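Local structure of 5-formaminoimidazole-4-carboxamide-1-(beta)-D-ribofuranosyl 5'-monophosphate synthetase (Methanocaldococcus jannaschii, 2R7L) at residues L267-V279 / F294-V308. The protein catalyses the folate-independent formylation of the purine precursor AICAR to FAICAR, using formate and ATP. Sequence-based numbering, arbitrary orientation.
Sequences LLPQVFEMGDKLV and FCLQSLCNENLELVV. With ATP (adenosine-5'-triphosphate), chain E.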
ATOM      1  N   LEU A 267      -2.167 -25.082  18.898  1.00 34.24           N
ATOM      2  CA  LEU A 267      -3.582 -25.452  19.009  1.00 32.61           C
ATOM      3  C   LEU A 267      -4.358 -25.227  17.717  1.00 31.83           C
ATOM      4  O   LEU A 267      -5.557 -25.510  17.645  1.00 30.89           O
ATOM      5  CB  LEU A 267      -4.258 -24.678  20.147  1.00 31.63           C
ATOM      6  CG  LEU A 267      -3.800 -24.951  21.583  1.00 37.90           C
ATOM      7  CD1 LEU A 267      -4.557 -24.069  22.578  1.00 31.45           C
ATOM      8  CD2 LEU A 267      -3.981 -26.422  21.918  1.00 37.14           C
ATOM      9  N   LEU A 268      -3.684 -24.713  16.693  1.00 31.66           N
ATOM     10  CA  LEU A 268      -4.367 -24.451  15.426  1.00 31.13           C
ATOM     11  C   LEU A 268      -4.802 -25.729  14.695  1.00 28.69           C
ATOM     12  O   LEU A 268      -5.863 -25.751  14.056  1.00 33.06           O
ATOM     13  CB  LEU A 268      -3.519 -23.542  14.534  1.00 33.69           C
ATOM     14  CG  LEU A 268      -3.499 -22.095  15.027  1.00 28.61           C
ATOM     15  CD1 LEU A 268      -2.498 -21.280  14.234  1.00 32.83           C
ATOM     16  CD2 LEU A 268      -4.891 -21.506  14.909  1.00 24.13           C
ATOM     17  N   PRO A 269      -3.998 -26.802  14.782  1.00 18.83           N
ATOM     18  CA  PRO A 269      -4.499 -28.050  14.204  1.00 29.26           C
ATOM     19  C   PRO A 269      -5.840 -28.466  14.803  1.00 29.07           C
ATOM     20  O   PRO A 269      -6.719 -28.936  14.079  1.00 34.14           O
ATOM     21  CB  PRO A 269      -3.405 -29.066  14.549  1.00 24.09           C
ATOM     22  CG  PRO A 269      -2.158 -28.239  14.687  1.00 26.11           C
ATOM     23  CD  PRO A 269      -2.638 -26.954  15.326  1.00 22.56           C
ATOM     24  N   GLN A 270      -6.006 -28.274  16.111  1.00 37.89           N
ATOM     25  CA  GLN A 270      -7.286 -28.543  16.762  1.00 34.34           C
ATOM     26  C   GLN A 270      -8.351 -27.572  16.262  1.00 33.58           C
ATOM     27  O   GLN A 270      -9.471 -27.974  15.953  1.00 34.76           O
ATOM     28  CB  GLN A 270      -7.158 -28.445  18.292  1.00 33.09           C
ATOM     29  CG  GLN A 270      -8.392 -28.940  19.036  1.00 29.74           C
ATOM     30  CD  GLN A 270      -8.375 -28.628  20.542  1.00 33.54           C
ATOM     31  OE1 GLN A 270      -9.431 -28.512  21.163  1.00 28.22           O
ATOM     32  NE2 GLN A 270      -7.181 -28.491  21.121  1.00 29.08           N
ATOM     33  N   VAL A 271      -7.997 -26.287  16.207  1.00 38.11           N
ATOM     34  CA  VAL A 271      -8.903 -25.248  15.712  1.00 33.50           C
ATOM     35  C   VAL A 271      -9.406 -25.585  14.308  1.00 33.82           C
ATOM     36  O   VAL A 271     -10.612 -25.528  14.036  1.00 31.59           O
ATOM     37  CB  VAL A 271      -8.214 -23.865  15.686  1.00 30.85           C
ATOM     38  CG1 VAL A 271      -9.056 -22.861  14.918  1.00 29.11           C
ATOM     39  CG2 VAL A 271      -7.918 -23.373  17.112  1.00 24.42           C
ATOM     40  N   PHE A 272      -8.481 -25.946  13.425  1.00 33.46           N
ATOM     41  CA  PHE A 272      -8.835 -26.263  12.038  1.00 36.77           C
ATOM     42  C   PHE A 272      -9.654 -27.551  11.950  1.00 39.88           C
ATOM     43  O   PHE A 272     -10.663 -27.605  11.237  1.00 40.94           O
ATOM     44  CB  PHE A 272      -7.583 -26.348  11.157  1.00 36.14           C
ATOM     45  CG  PHE A 272      -7.137 -25.017  10.601  1.00 37.90           C
ATOM     46  CD1 PHE A 272      -6.051 -24.350  11.146  1.00 38.11           C
ATOM     47  CD2 PHE A 272      -7.811 -24.433   9.538  1.00 36.45           C
ATOM     48  CE1 PHE A 272      -5.640 -23.120  10.639  1.00 35.14           C
ATOM     49  CE2 PHE A 272      -7.412 -23.205   9.029  1.00 35.23           C
ATOM     50  CZ  PHE A 272      -6.323 -22.551   9.576  1.00 32.24           C
ATOM     51  N   GLU A 273      -9.229 -28.579  12.686  1.00 40.74           N
ATOM     52  CA  GLU A 273      -9.964 -29.856  12.718  1.00 43.81           C
ATOM     53  C   GLU A 273     -11.422 -29.665  13.137  1.00 38.36           C
ATOM     54  O   GLU A 273     -12.321 -30.295  12.585  1.00 46.99           O
ATOM     55  CB  GLU A 273      -9.272 -30.863  13.642  1.00 51.98           C
ATOM     56  CG  GLU A 273      -9.908 -32.245  13.660  1.00 61.56           C
ATOM     57  CD  GLU A 273      -9.697 -33.013  12.363  1.00 74.91           C
ATOM     58  OE1 GLU A 273      -8.570 -32.976  11.824  1.00 77.73           O
ATOM     59  OE2 GLU A 273     -10.653 -33.659  11.884  1.00 80.05           O
ATOM     60  N   MET A 274     -11.652 -28.786  14.108  1.00 37.39           N
ATOM     61  CA  MET A 274     -13.002 -28.495  14.570  1.00 32.53           C
ATOM     62  C   MET A 274     -13.830 -27.890  13.460  1.00 30.07           C
ATOM     63  O   MET A 274     -15.002 -28.242  13.269  1.00 38.27           O
ATOM     64  CB  MET A 274     -12.974 -27.531  15.761  1.00 34.51           C
ATOM     65  CG  MET A 274     -12.377 -28.113  17.029  1.00 37.59           C
ATOM     66  SD  MET A 274     -12.046 -26.828  18.252  1.00 40.33           S
ATOM     67  CE  MET A 274     -13.699 -26.260  18.625  1.00 37.02           C
ATOM     68  N   GLY A 275     -13.228 -26.951  12.739  1.00 31.99           N
ATOM     69  CA  GLY A 275     -13.890 -26.339  11.586  1.00 30.36           C
ATOM     70  C   GLY A 275     -14.153 -27.365  10.495  1.00 25.30           C
ATOM     71  O   GLY A 275     -15.240 -27.419   9.930  1.00 25.93           O
ATOM     72  N   ASP A 276     -13.161 -28.201  10.215  1.00 26.98           N
ATOM     73  CA  ASP A 276     -13.317 -29.222   9.179  1.00 32.96           C
ATOM     74  C   ASP A 276     -14.464 -30.179   9.510  1.00 40.42           C
ATOM     75  O   ASP A 276     -15.281 -30.494   8.644  1.00 48.26           O
ATOM     76  CB  ASP A 276     -12.004 -29.985   8.971  1.00 32.52           C
ATOM     77  CG  ASP A 276     -10.950 -29.150   8.249  1.00 35.71           C
ATOM     78  OD1 ASP A 276     -11.302 -28.061   7.751  1.00 37.03           O
ATOM     79  OD2 ASP A 276      -9.777 -29.581   8.173  1.00 30.32           O
ATOM     80  N   LYS A 277     -14.538 -30.613  10.769  1.00 42.17           N
ATOM     81  CA  LYS A 277     -15.573 -31.557  11.201  1.00 39.78           C
ATOM     82  C   LYS A 277     -16.967 -30.959  11.156  1.00 34.19           C
ATOM     83  O   LYS A 277     -17.900 -31.589  10.662  1.00 48.24           O
ATOM     84  CB  LYS A 277     -15.287 -32.072  12.613  1.00 45.18           C
ATOM     85  CG  LYS A 277     -14.106 -33.007  12.715  1.00 44.19           C
ATOM     86  CD  LYS A 277     -13.903 -33.418  14.163  1.00 54.37           C
ATOM     87  CE  LYS A 277     -12.806 -34.448  14.309  1.00 55.01           C
ATOM     88  NZ  LYS A 277     -12.630 -34.812  15.739  1.00 59.05           N
ATOM     89  N   LEU A 278     -17.117 -29.748  11.677  1.00 32.44           N
ATOM     90  CA  LEU A 278     -18.415 -29.078  11.641  1.00 33.24           C
ATOM     91  C   LEU A 278     -18.932 -28.974  10.214  1.00 39.76           C
ATOM     92  O   LEU A 278     -20.122 -29.167   9.953  1.00 48.88           O
ATOM     93  CB  LEU A 278     -18.332 -27.681  12.270  1.00 30.59           C
ATOM     94  CG  LEU A 278     -19.653 -26.907  12.274  1.00 35.34           C
ATOM     95  CD1 LEU A 278     -20.681 -27.606  13.159  1.00 37.89           C
ATOM     96  CD2 LEU A 278     -19.461 -25.480  12.732  1.00 39.70           C
ATOM     97  N   VAL A 279     -18.024 -28.667   9.294  1.00 44.29           N
ATOM     98  CA  VAL A 279     -18.364 -28.483   7.886  1.00 40.56           C
ATOM     99  C   VAL A 279     -18.752 -29.801   7.210  1.00 34.64           C
ATOM    100  O   VAL A 279     -19.756 -29.867   6.503  1.00 38.43           O
ATOM    101  CB  VAL A 279     -17.208 -27.768   7.131  1.00 39.08           C
ATOM    102  CG1 VAL A 279     -17.139 -28.194   5.666  1.00 39.29           C
ATOM    103  CG2 VAL A 279     -17.357 -26.256   7.270  1.00 38.28           C
ATOM    104  N   PHE A 294     -18.784 -18.714   9.586  1.00 35.84           N
ATOM    105  CA  PHE A 294     -19.342 -19.381  10.763  1.00 32.50           C
ATOM    106  C   PHE A 294     -18.376 -19.296  11.936  1.00 36.22           C
ATOM    107  O   PHE A 294     -17.160 -19.178  11.754  1.00 35.35           O
ATOM    108  CB  PHE A 294     -19.744 -20.836  10.479  1.00 25.03           C
ATOM    109  CG  PHE A 294     -18.587 -21.776  10.266  1.00 23.56           C
ATOM    110  CD1 PHE A 294     -18.024 -22.457  11.334  1.00 28.52           C
ATOM    111  CD2 PHE A 294     -18.091 -22.012   8.994  1.00 24.31           C
ATOM    112  CE1 PHE A 294     -16.971 -23.341  11.145  1.00 29.12           C
ATOM    113  CE2 PHE A 294     -17.034 -22.901   8.795  1.00 26.07           C
ATOM    114  CZ  PHE A 294     -16.480 -23.567   9.872  1.00 26.75           C
ATOM    115  N   CYS A 295     -18.935 -19.358  13.138  1.00 38.84           N
ATOM    116  CA  CYS A 295     -18.182 -19.101  14.358  1.00 38.58           C
ATOM    117  C   CYS A 295     -18.383 -20.221  15.371  1.00 39.11           C
ATOM    118  O   CYS A 295     -19.516 -20.658  15.603  1.00 37.78           O
ATOM    119  CB  CYS A 295     -18.650 -17.774  14.956  1.00 34.32           C
ATOM    120  SG  CYS A 295     -17.898 -17.316  16.529  1.00 29.58           S
ATOM    121  N   LEU A 296     -17.284 -20.694  15.948  1.00 30.26           N
ATOM    122  CA  LEU A 296     -17.341 -21.566  17.123  1.00 34.09           C
ATOM    123  C   LEU A 296     -16.977 -20.751  18.357  1.00 33.48           C
ATOM    124  O   LEU A 296     -15.868 -20.215  18.453  1.00 34.06           O
ATOM    125  CB  LEU A 296     -16.388 -22.759  16.988  1.00 23.63           C
ATOM    126  CG  LEU A 296     -16.744 -23.791  15.910  1.00 27.49           C
ATOM    127  CD1 LEU A 296     -15.836 -24.981  16.009  1.00 21.07           C
ATOM    128  CD2 LEU A 296     -18.194 -24.221  16.012  1.00 29.43           C
ATOM    129  N   GLN A 297     -17.912 -20.648  19.294  1.00 29.58           N
ATOM    130  CA  GLN A 297     -17.677 -19.916  20.537  1.00 23.59           C
ATOM    131  C   GLN A 297     -17.248 -20.900  21.609  1.00 31.67           C
ATOM    132  O   GLN A 297     -18.040 -21.711  22.074  1.00 35.70           O
ATOM    133  CB  GLN A 297     -18.938 -19.178  20.964  1.00 34.54           C
ATOM    134  CG  GLN A 297     -19.397 -18.156  19.951  1.00 35.89           C
ATOM    135  CD  GLN A 297     -20.868 -17.875  20.044  1.00 42.85           C
ATOM    136  OE1 GLN A 297     -21.642 -18.300  19.188  1.00 45.31           O
ATOM    137  NE2 GLN A 297     -21.275 -17.162  21.092  1.00 42.42           N
ATOM    138  N   SER A 298     -15.986 -20.838  21.999  1.00 34.35           N
ATOM    139  CA  SER A 298     -15.428 -21.899  22.813  1.00 27.96           C
ATOM    140  C   SER A 298     -14.717 -21.428  24.075  1.00 30.37           C
ATOM    141  O   SER A 298     -14.481 -20.235  24.272  1.00 37.55           O
ATOM    142  CB  SER A 298     -14.479 -22.741  21.968  1.00 32.62           C
ATOM    143  OG  SER A 298     -13.364 -21.974  21.555  1.00 41.90           O
ATOM    144  N   LEU A 299     -14.394 -22.385  24.937  1.00 28.89           N
ATOM    145  CA  LEU A 299     -13.610 -22.117  26.125  1.00 28.68           C
ATOM    146  C   LEU A 299     -12.496 -23.138  26.181  1.00 27.53           C
ATOM    147  O   LEU A 299     -12.728 -24.328  26.007  1.00 31.45           O
ATOM    148  CB  LEU A 299     -14.475 -22.180  27.389  1.00 31.19           C
ATOM    149  CG  LEU A 299     -15.482 -21.036  27.546  1.00 37.01           C
ATOM    150  CD1 LEU A 299     -16.621 -21.405  28.503  1.00 35.21           C
ATOM    151  CD2 LEU A 299     -14.782 -19.763  27.998  1.00 25.75           C
ATOM    152  N   CYS A 300     -11.278 -22.660  26.384  1.00 33.68           N
ATOM    153  CA  CYS A 300     -10.128 -23.541  26.413  1.00 32.60           C
ATOM    154  C   CYS A 300      -9.824 -23.908  27.859  1.00 32.58           C
ATOM    155  O   CYS A 300      -9.458 -23.050  28.661  1.00 28.84           O
ATOM    156  CB  CYS A 300      -8.911 -22.874  25.757  1.00 23.99           C
ATOM    157  SG  CYS A 300      -7.489 -23.982  25.600  1.00 32.30           S
ATOM    158  N   ASN A 301      -9.992 -25.183  28.193  1.00 36.25           N
ATOM    159  CA  ASN A 301      -9.736 -25.619  29.558  1.00 35.50           C
ATOM    160  C   ASN A 301      -8.255 -25.870  29.795  1.00 37.65           C
ATOM    161  O   ASN A 301      -7.448 -25.807  28.862  1.00 40.45           O
ATOM    162  CB  ASN A 301     -10.606 -26.821  29.936  1.00 25.48           C
ATOM    163  CG  ASN A 301     -10.227 -28.079  29.192  1.00 33.77           C
ATOM    164  OD1 ASN A 301      -9.064 -28.292  28.855  1.00 34.24           O
ATOM    165  ND2 ASN A 301     -11.209 -28.938  28.956  1.00 29.37           N
ATOM    166  N   GLU A 302      -7.889 -26.129  31.044  1.00 37.75           N
ATOM    167  CA  GLU A 302      -6.479 -26.234  31.402  1.00 31.35           C
ATOM    168  C   GLU A 302      -5.793 -27.423  30.734  1.00 27.14           C
ATOM    169  O   GLU A 302      -4.563 -27.516  30.726  1.00 33.14           O
ATOM    170  CB  GLU A 302      -6.307 -26.304  32.918  1.00 38.39           C
ATOM    171  CG  GLU A 302      -7.000 -27.481  33.573  1.00 43.32           C
ATOM    172  CD  GLU A 302      -6.621 -27.628  35.032  1.00 52.17           C
ATOM    173  OE1 GLU A 302      -6.383 -26.598  35.698  1.00 51.93           O
ATOM    174  OE2 GLU A 302      -6.552 -28.777  35.511  1.00 55.09           O
ATOM    175  N   ASN A 303      -6.588 -28.329  30.182  1.00 27.59           N
ATOM    176  CA  ASN A 303      -6.043 -29.459  29.438  1.00 38.65           C
ATOM    177  C   ASN A 303      -5.868 -29.160  27.946  1.00 44.53           C
ATOM    178  O   ASN A 303      -5.602 -30.066  27.147  1.00 37.06           O
ATOM    179  CB  ASN A 303      -6.918 -30.691  29.630  1.00 42.45           C
ATOM    180  CG  ASN A 303      -6.772 -31.289  31.009  1.00 49.12           C
ATOM    181  OD1 ASN A 303      -5.668 -31.380  31.544  1.00 46.29           O
ATOM    182  ND2 ASN A 303      -7.890 -31.696  31.597  1.00 51.31           N
ATOM    183  N   LEU A 304      -6.026 -27.888  27.591  1.00 40.53           N
ATOM    184  CA  LEU A 304      -5.853 -27.412  26.217  1.00 38.39           C
ATOM    185  C   LEU A 304      -6.856 -28.040  25.261  1.00 36.48           C
ATOM    186  O   LEU A 304      -6.525 -28.366  24.123  1.00 35.82           O
ATOM    187  CB  LEU A 304      -4.417 -27.633  25.730  1.00 33.91           C
ATOM    188  CG  LEU A 304      -3.354 -26.843  26.496  1.00 34.62           C
ATOM    189  CD1 LEU A 304      -1.957 -27.124  25.972  1.00 36.76           C
ATOM    190  CD2 LEU A 304      -3.648 -25.360  26.441  1.00 32.95           C
ATOM    191  N   GLU A 305      -8.084 -28.204  25.737  1.00 34.88           N
ATOM    192  CA  GLU A 305      -9.164 -28.718  24.916  1.00 38.28           C
ATOM    193  C   GLU A 305     -10.167 -27.613  24.748  1.00 37.10           C
ATOM    194  O   GLU A 305     -10.571 -26.988  25.731  1.00 36.55           O
ATOM    195  CB  GLU A 305      -9.847 -29.906  25.590  1.00 39.78           C
ATOM    196  CG  GLU A 305      -8.912 -31.031  25.992  1.00 44.88           C
ATOM    197  CD  GLU A 305      -9.590 -32.057  26.900  1.00 50.61           C
ATOM    198  OE1 GLU A 305     -10.634 -31.731  27.512  1.00 52.94           O
ATOM    199  OE2 GLU A 305      -9.075 -33.189  26.999  1.00 52.89           O
ATOM    200  N   LEU A 306     -10.571 -27.366  23.504  1.00 31.91           N
ATOM    201  CA  LEU A 306     -11.560 -26.339  23.230  1.00 34.62           C
ATOM    202  C   LEU A 306     -12.961 -26.926  23.341  1.00 33.51           C
ATOM    203  O   LEU A 306     -13.289 -27.893  22.666  1.00 36.21           O
ATOM    204  CB  LEU A 306     -11.323 -25.715  21.846  1.00 37.47           C
ATOM    205  CG  LEU A 306     -10.093 -24.800  21.731  1.00 35.48           C
ATOM    206  CD1 LEU A 306      -9.666 -24.651  20.277  1.00 36.78           C
ATOM    207  CD2 LEU A 306     -10.386 -23.431  22.347  1.00 26.89           C
ATOM    208  N   VAL A 307     -13.774 -26.342  24.214  1.00 36.36           N
ATOM    209  CA  VAL A 307     -15.135 -26.805  24.433  1.00 29.25           C
ATOM    210  C   VAL A 307     -16.079 -25.752  23.883  1.00 32.78           C
ATOM    211  O   VAL A 307     -16.054 -24.602  24.318  1.00 37.20           O
ATOM    212  CB  VAL A 307     -15.422 -27.029  25.956  1.00 32.93           C
ATOM    213  CG1 VAL A 307     -16.854 -27.495  26.181  1.00 30.68           C
ATOM    214  CG2 VAL A 307     -14.447 -28.035  26.550  1.00 34.92           C
ATOM    215  N   VAL A 308     -16.915 -26.126  22.926  1.00 22.89           N
ATOM    216  CA  VAL A 308     -17.775 -25.129  22.304  1.00 34.63           C
ATOM    217  C   VAL A 308     -19.168 -25.080  22.922  1.00 37.11           C
ATOM    218  O   VAL A 308     -19.918 -26.057  22.910  1.00 38.92           O
ATOM    219  CB  VAL A 308     -17.782 -25.217  20.737  1.00 34.70           C
ATOM    220  CG1 VAL A 308     -17.063 -26.449  20.266  1.00 33.81           C
ATOM    221  CG2 VAL A 308     -19.192 -25.165  20.184  1.00 29.90           C
TER
HETATM  222  PG  ATP E 400     -24.014 -13.866  22.601  1.00 56.33           P
HETATM  223  O1G ATP E 400     -24.655 -13.749  21.236  1.00 53.25           O
HETATM  224  O2G ATP E 400     -22.604 -14.420  22.583  1.00 46.99           O
HETATM  225  O3G ATP E 400     -24.180 -12.629  23.452  1.00 56.65           O
HETATM  226  PB  ATP E 400     -24.839 -16.565  23.005  1.00 47.22           P
HETATM  227  O1B ATP E 400     -24.040 -16.759  21.741  1.00 49.54           O
HETATM  228  O2B ATP E 400     -26.244 -17.123  23.063  1.00 50.83           O
HETATM  229  O3B ATP E 400     -24.912 -14.987  23.360  1.00 49.13           O
HETATM  230  PA  ATP E 400     -24.527 -17.722  25.622  1.00 40.04           P
HETATM  231  O1A ATP E 400     -24.629 -19.225  25.575  1.00 36.87           O
HETATM  232  O2A ATP E 400     -25.684 -16.856  26.039  1.00 40.82           O
HETATM  233  O3A ATP E 400     -23.954 -17.212  24.193  1.00 46.35           O
HETATM  234  O5' ATP E 400     -23.295 -17.376  26.584  1.00 38.31           O
HETATM  235  C5' ATP E 400     -23.176 -16.071  27.125  1.00 38.81           C
HETATM  236  C4' ATP E 400     -21.918 -16.035  27.976  1.00 39.60           C
HETATM  237  O4' ATP E 400     -22.063 -16.885  29.119  1.00 36.02           O
HETATM  238  C3' ATP E 400     -20.696 -16.557  27.240  1.00 39.04           C
HETATM  239  O3' ATP E 400     -20.051 -15.533  26.476  1.00 46.13           O
HETATM  240  C2' ATP E 400     -19.823 -17.072  28.367  1.00 39.09           C
HETATM  241  O2' ATP E 400     -19.044 -16.011  28.917  1.00 36.32           O
HETATM  242  C1' ATP E 400     -20.825 -17.536  29.418  1.00 31.08           C
HETATM  243  N9  ATP E 400     -21.016 -18.988  29.245  1.00 32.87           N
HETATM  244  C8  ATP E 400     -21.901 -19.553  28.400  1.00 29.06           C
HETATM  245  N7  ATP E 400     -21.829 -20.905  28.459  1.00 31.25           N
HETATM  246  C5  ATP E 400     -20.892 -21.222  29.373  1.00 31.49           C
HETATM  247  C6  ATP E 400     -20.332 -22.474  29.928  1.00 30.22           C
HETATM  248  N6  ATP E 400     -20.766 -23.688  29.507  1.00 30.68           N
HETATM  249  N1  ATP E 400     -19.361 -22.359  30.855  1.00 33.53           N
HETATM  250  C2  ATP E 400     -18.914 -21.155  31.278  1.00 30.45           C
HETATM  251  N3  ATP E 400     -19.386 -19.983  30.824  1.00 28.55           N
HETATM  252  C4  ATP E 400     -20.348 -19.953  29.878  1.00 29.35           C
HETATM  253  O   HOH W   1     -11.774 -29.560  21.209  1.00 38.75           O
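Helix 268-279 packs on a hairpin through Met-274, Leu-296 and Leu-306, its axis 10.1 Å from that of strand 294-300 at 125° and running at 30° to strand 306-308. Gly-275 O lies 4.0 Å from Phe-294 CZ, and the broad, flat Phe-294 ring also meets Leu-278 CD2 and Val-279 CG2 obliquely. Met-274, flexible and unbranched, bends at its end and sets CE 3.6 Å from Leu-296 CD1 and 3.7 Å from Val-308 CG1, while SD lies against Leu-306 CD1. Val-271 CG2 touches the same methyl. Near the hairpin turn, Leu-267 CD2 touches Leu-304 CB, two branched leucines closing the apolar layer. Gln-270 suits the polar margin because its amide both accepts and donates: extended, with CG anti to the backbone N (chi1 -170°), it takes Leu-306 N on an in-plane OE1 lone pair at 2.8 Å and gives NE2 to Leu-304 O at 3.1 Å. These two bonds fix the amide's rotation, and a water joins OE1 to Leu-306 O. The hairpin's other face serves the nucleotide: Gln-297 NE2 donates to ATP O1B at 2.9 Å, and Leu-299 CD1 touches adenine C2. That face helps line the cleft where ATP is grasped between two antiparallel sheets, the helix packing opposite, as in the ATP-grasp fold.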